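Hydroxyethylphosphonate dioxygenase (Streptomyces albus, PDB 6B9R) probably uses iron and dioxygen to cleave the carbon-carbon bond of 2-hydroxyethylphosphonate, yielding hydroxymethylphosphonate. Local coordinates at residues Thr264-Val267 and Ala268-Arg272; His238-Met241 and Leu242-Val245. All blocks are in the same frame, centred on the assembly; numbering follows the deposited sequence.

How the contacts relate
Running from the N terminus, the chain enters helix 238-249 at contact 2, where residues 238-241 meet 242-245 over single helical turns. It then passes through helix 253-260 and reaches contact 1 in helix 264-271. Each contact closes single turns within its own helix, and the two follow in series, neither nesting nor crossing, with centres about 11 Å apart. They nevertheless touch: Cys271 O lies 2.7 Å from Arg243 NH1, a probable hydrogen bond, and the side chain of Leu242 packs on Leu270 and Cys271. Together they join helices 238-249 and 264-271 of the region assigned to the Cro/C1-type helix-turn-helix family.

Contact 1 (Thr264-Val267 and Ala268-Arg272); sequences TDRV and AALCR
Arg266 lays its guanidinium over Leu270, one helical turn further along helix 264-271. From CB the chain leaves with CG anti to the backbone N (chi1 -178°), and Arg266 CG comes to 4.2 Å from Leu270 CD1. A bend at the next bond carries the chain along the helix, bringing Arg266 NE to 4.0 Å from Leu270 CG. At the tip, Leu270 CD2 sits over the centre of the guanidinium face, 3.5 Å from Arg266 CZ. The leucine methyl thus meets the flat face and leaves the N-H groups to bond in other directions; NE forms a salt bridge with Glu281. Leu270 N also donates to Arg266 O at 2.9 Å. The same i to i+4 pattern joins Ala268 to Thr264, Ala269 to Asp265 and Cys271 to Val267. Val267 packs against Leu256 and Ala257 of helix 253-260. Replacing Arg266 with an alanine would probably uncover the CD2 methyl of Leu270 and leave Glu281 without this cationic mate. Apolar contact across a guanidinium face and charge pairing at its rim therefore let one arginine border the hydrophobic core of this helix-turn-helix-like region.

Contact 2 (His238-Met241 and Leu242-Val245); sequences HGAM and LRSV
Arg243 folds its guanidinium back over the preceding turn of helix 238-249, so that one face rests on the backbone at Gly239 and Ala240. Ala240 CA lies 3.5 Å from the guanidinium plane, displaced toward its rim, and Gly239 O lies over the same face. On that same face, Ala240 CB lies under the NH2 end, 3.6 Å from Arg243 NH2; NH1 makes a hydrogen bond to the carbonyl oxygen of Cys271 in helix 264-271. The other flat group, the imidazole of His238, finds its polar partner outside this turn: ND1 is hydrogen-bonded to Pro274 O, and the ring's surroundings include Arg276 and Val298.

The arginine reaches back because CG stands anti to the carbonyl carbon (chi1 -68°) and the chain, extended at chi2, bends at chi3. On this path Arg243 CG passes 3.3 Å from Gly239 O. Gly239 O also accepts the backbone N-H of Arg243, with N 2.9 Å away, in a nearly straight bond (169°). Analogous bonds run from Leu242 N to His238 O, Ser244 N to Ala240 O and Val245 N to Met241 O.

Another side of the helix carries the apolar pair. Met241, bent at its second and third torsions, brings Met241 CE to 3.7 Å from Val245 CG2, the two chains meeting at a slant. Met241 also packs on Phe429 of the second subunit, and Ser244 OG is hydrogen-bonded to Arg428 of that subunit.

The chemistry thus divides by direction around the helix: methionine and serine serve the dimer interface, Leu242 enters the hydrophobic interior, and the arginine, resting on its own backbone, probably lends positive charge to the C-terminal end of helix 264-271, where carbonyl groups concentrate negative potential.

Contact 1 (Thr264-Val267 and Ala268-Arg272)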
ATOM      1  N   THR A 264      31.166   4.830 -16.145  1.00 27.41           N
ATOM      2  CA  THR A 264      30.841   5.720 -15.031  1.00 27.76           C
ATOM      3  C   THR A 264      30.253   7.034 -15.529  1.00 25.26           C
ATOM      4  O   THR A 264      29.333   7.580 -14.910  1.00 26.63           O
ATOM      5  CB  THR A 264      32.078   6.002 -14.178  1.00 30.95           C
ATOM      6  OG1 THR A 264      33.091   6.602 -14.999  1.00 31.51           O
ATOM      7  CG2 THR A 264      32.609   4.728 -13.565  1.00 27.21           C
ATOM      8  N   ASP A 265      30.787   7.566 -16.636  1.00 24.70           N
ATOM      9  CA  ASP A 265      30.245   8.796 -17.212  1.00 25.46           C
ATOM     10  C   ASP A 265      28.772   8.635 -17.555  1.00 29.20           C
ATOM     11  O   ASP A 265      27.969   9.555 -17.343  1.00 29.71           O
ATOM     12  CB  ASP A 265      31.030   9.185 -18.469  1.00 25.56           C
ATOM     13  CG  ASP A 265      32.381   9.790 -18.152  1.00 37.95           C
ATOM     14  OD1 ASP A 265      32.627  10.107 -16.970  1.00 44.76           O
ATOM     15  OD2 ASP A 265      33.195   9.955 -19.092  1.00 43.34           O
ATOM     16  N   ARG A 266      28.399   7.466 -18.078  1.00 25.41           N
ATOM     17  CA  ARG A 266      27.009   7.240 -18.461  1.00 22.65           C
ATOM     18  C   ARG A 266      26.105   7.133 -17.239  1.00 23.43           C
ATOM     19  O   ARG A 266      25.024   7.732 -17.214  1.00 25.74           O
ATOM     20  CB  ARG A 266      26.906   5.986 -19.333  1.00 21.95           C
ATOM     21  CG  ARG A 266      25.495   5.670 -19.826  1.00 24.53           C
ATOM     22  CD  ARG A 266      24.888   6.818 -20.626  1.00 24.82           C
ATOM     23  NE  ARG A 266      23.611   6.432 -21.224  1.00 28.56           N
ATOM     24  CZ  ARG A 266      22.668   7.286 -21.621  1.00 29.79           C
ATOM     25  NH1 ARG A 266      22.843   8.598 -21.491  1.00 25.17           N
ATOM     26  NH2 ARG A 266      21.544   6.823 -22.149  1.00 27.01           N
ATOM     27  N   VAL A 267      26.532   6.395 -16.206  1.00 21.11           N
ATOM     28  CA  VAL A 267      25.714   6.291 -14.999  1.00 20.53           C
ATOM     29  C   VAL A 267      25.502   7.670 -14.380  1.00 22.50           C
ATOM     30  O   VAL A 267      24.393   8.011 -13.945  1.00 20.75           O
ATOM     31  CB  VAL A 267      26.345   5.302 -13.996  1.00 24.38           C
ATOM     32  CG1 VAL A 267      25.460   5.157 -12.750  1.00 25.41           C
ATOM     33  CG2 VAL A 267      26.559   3.944 -14.652  1.00 21.98           C
ATOM     34  N   ALA A 268      26.553   8.495 -14.357  1.00 27.02           N
ATOM     35  CA  ALA A 268      26.416   9.838 -13.808  1.00 27.82           C
ATOM     36  C   ALA A 268      25.433  10.662 -14.625  1.00 23.00           C
ATOM     37  O   ALA A 268      24.560  11.337 -14.067  1.00 26.38           O
ATOM     38  CB  ALA A 268      27.779  10.526 -13.748  1.00 27.36           C
ATOM     39  N   ALA A 269      25.546  10.594 -15.951  1.00 22.68           N
ATOM     40  CA  ALA A 269      24.637  11.331 -16.822  1.00 26.56           C
ATOM     41  C   ALA A 269      23.191  10.882 -16.631  1.00 28.78           C
ATOM     42  O   ALA A 269      22.274  11.713 -16.618  1.00 26.25           O
ATOM     43  CB  ALA A 269      25.068  11.162 -18.278  1.00 25.50           C
ATOM     44  N   LEU A 270      22.963   9.573 -16.468  1.00 22.72           N
ATOM     45  CA  LEU A 270      21.599   9.109 -16.244  1.00 19.97           C
ATOM     46  C   LEU A 270      21.051   9.584 -14.903  1.00 22.55           C
ATOM     47  O   LEU A 270      19.836   9.749 -14.763  1.00 25.09           O
ATOM     48  CB  LEU A 270      21.534   7.580 -16.336  1.00 25.13           C
ATOM     49  CG  LEU A 270      21.803   6.991 -17.722  1.00 22.64           C
ATOM     50  CD1 LEU A 270      21.955   5.484 -17.646  1.00 25.41           C
ATOM     51  CD2 LEU A 270      20.683   7.376 -18.691  1.00 20.51           C
ATOM     52  N   CYS A 271      21.918   9.811 -13.908  1.00 22.88           N
ATOM     53  CA  CYS A 271      21.441  10.325 -12.630  1.00 24.60           C
ATOM     54  C   CYS A 271      20.976  11.774 -12.724  1.00 25.35           C
ATOM     55  O   CYS A 271      20.220  12.225 -11.855  1.00 28.32           O
ATOM     56  CB  CYS A 271      22.535  10.183 -11.561  1.00 20.58           C
ATOM     57  SG  CYS A 271      22.745   8.473 -11.006  1.00 27.00           S
ATOM     58  N   ARG A 272      21.369  12.495 -13.772  1.00 26.40           N
ATOM     59  CA  ARG A 272      21.115  13.926 -13.885  1.00 29.13           C
ATOM     60  C   ARG A 272      20.045  14.269 -14.911  1.00 29.47           C
ATOM     61  O   ARG A 272      19.908  15.443 -15.270  1.00 30.83           O
ATOM     62  CB  ARG A 272      22.402  14.666 -14.257  1.00 35.29           C
ATOM     63  CG  ARG A 272      23.521  14.561 -13.247  1.00 37.55           C
ATOM     64  CD  ARG A 272      24.688  15.452 -13.664  1.00 42.78           C
ATOM     65  NE  ARG A 272      25.731  14.739 -14.402  1.00 46.69           N
ATOM     66  CZ  ARG A 272      25.898  14.789 -15.722  1.00 51.44           C
ATOM     67  NH1 ARG A 272      26.885  14.103 -16.284  1.00 44.80           N
ATOM     68  NH2 ARG A 272      25.086  15.520 -16.478  1.00 53.52           N
TER

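Contact 2 (His238-Met241 and Leu242-Val245)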
ATOM      1  N   HIS A 238      13.177  10.102 -14.294  1.00 23.12           N
ATOM      2  CA  HIS A 238      13.845   8.811 -14.165  1.00 23.10           C
ATOM      3  C   HIS A 238      15.188   8.930 -13.465  1.00 17.67           C
ATOM      4  O   HIS A 238      15.594   8.002 -12.759  1.00 17.42           O
ATOM      5  CB  HIS A 238      14.015   8.177 -15.545  1.00 24.24           C
ATOM      6  CG  HIS A 238      12.724   7.732 -16.147  1.00 24.72           C
ATOM      7  ND1 HIS A 238      11.914   8.576 -16.877  1.00 26.10           N
ATOM      8  CD2 HIS A 238      12.076   6.544 -16.087  1.00 17.32           C
ATOM      9  CE1 HIS A 238      10.828   7.922 -17.252  1.00 26.57           C
ATOM     10  NE2 HIS A 238      10.902   6.687 -16.789  1.00 24.34           N
ATOM     11  N   GLY A 239      15.902  10.039 -13.663  1.00 21.51           N
ATOM     12  CA  GLY A 239      17.161  10.217 -12.960  1.00 19.37           C
ATOM     13  C   GLY A 239      16.987  10.222 -11.453  1.00 21.11           C
ATOM     14  O   GLY A 239      17.815   9.674 -10.720  1.00 22.33           O
ATOM     15  N   ALA A 240      15.901  10.836 -10.966  1.00 20.31           N
ATOM     16  CA  ALA A 240      15.648  10.868  -9.529  1.00 21.83           C
ATOM     17  C   ALA A 240      15.351   9.476  -8.989  1.00 25.36           C
ATOM     18  O   ALA A 240      15.797   9.119  -7.891  1.00 21.11           O
ATOM     19  CB  ALA A 240      14.482  11.808  -9.217  1.00 20.81           C
ATOM     20  N   MET A 241      14.575   8.700  -9.744  1.00 18.92           N
ATOM     21  CA  MET A 241      14.298   7.308  -9.416  1.00 18.78           C
ATOM     22  C   MET A 241      15.589   6.501  -9.329  1.00 20.62           C
ATOM     23  O   MET A 241      15.801   5.747  -8.374  1.00 16.71           O
ATOM     24  CB  MET A 241      13.361   6.736 -10.478  1.00 20.49           C
ATOM     25  CG  MET A 241      12.819   5.342 -10.240  1.00 28.89           C
ATOM     26  SD  MET A 241      11.558   5.357  -8.961  1.00 42.24           S
ATOM     27  CE  MET A 241      12.577   4.717  -7.661  1.00 20.86           C
ATOM     28  N   LEU A 242      16.465   6.645 -10.328  1.00 17.00           N
ATOM     29  CA  LEU A 242      17.752   5.960 -10.284  1.00 17.34           C
ATOM     30  C   LEU A 242      18.563   6.389  -9.066  1.00 20.00           C
ATOM     31  O   LEU A 242      19.095   5.544  -8.335  1.00 21.41           O
ATOM     32  CB  LEU A 242      18.528   6.224 -11.573  1.00 15.94           C
ATOM     33  CG  LEU A 242      19.933   5.622 -11.635  1.00 18.53           C
ATOM     34  CD1 LEU A 242      19.868   4.092 -11.550  1.00 27.77           C
ATOM     35  CD2 LEU A 242      20.649   6.066 -12.910  1.00 19.94           C
ATOM     36  N   ARG A 243      18.659   7.702  -8.813  1.00 16.36           N
ATOM     37  CA  ARG A 243      19.376   8.150  -7.615  1.00 23.35           C
ATOM     38  C   ARG A 243      18.764   7.553  -6.350  1.00 22.02           C
ATOM     39  O   ARG A 243      19.480   7.179  -5.409  1.00 17.88           O
ATOM     40  CB  ARG A 243      19.376   9.680  -7.515  1.00 19.38           C
ATOM     41  CG  ARG A 243      20.195  10.399  -8.598  1.00 18.32           C
ATOM     42  CD  ARG A 243      20.422  11.859  -8.244  1.00 20.62           C
ATOM     43  NE  ARG A 243      19.206  12.548  -7.801  1.00 21.51           N
ATOM     44  CZ  ARG A 243      18.354  13.171  -8.617  1.00 30.43           C
ATOM     45  NH1 ARG A 243      18.564  13.177  -9.928  1.00 24.21           N
ATOM     46  NH2 ARG A 243      17.287  13.784  -8.129  1.00 31.96           N
ATOM     47  N   SER A 244      17.437   7.458  -6.309  1.00 20.01           N
ATOM     48  CA  SER A 244      16.781   6.949  -5.108  1.00 21.68           C
ATOM     49  C   SER A 244      17.104   5.475  -4.871  1.00 20.52           C
ATOM     50  O   SER A 244      17.331   5.058  -3.721  1.00 18.39           O
ATOM     51  CB  SER A 244      15.270   7.170  -5.210  1.00 26.51           C
ATOM     52  OG  SER A 244      14.618   6.734  -4.029  1.00 30.20           O
ATOM     53  N   VAL A 245      17.125   4.666  -5.933  1.00 16.33           N
ATOM     54  CA  VAL A 245      17.450   3.250  -5.765  1.00 18.48           C
ATOM     55  C   VAL A 245      18.924   3.085  -5.426  1.00 18.54           C
ATOM     56  O   VAL A 245      19.295   2.225  -4.616  1.00 17.63           O
ATOM     57  CB  VAL A 245      17.048   2.448  -7.020  1.00 18.13           C
ATOM     58  CG1 VAL A 245      17.372   0.967  -6.840  1.00 18.80           C
ATOM     59  CG2 VAL A 245      15.552   2.619  -7.288  1.00 20.21           C
TER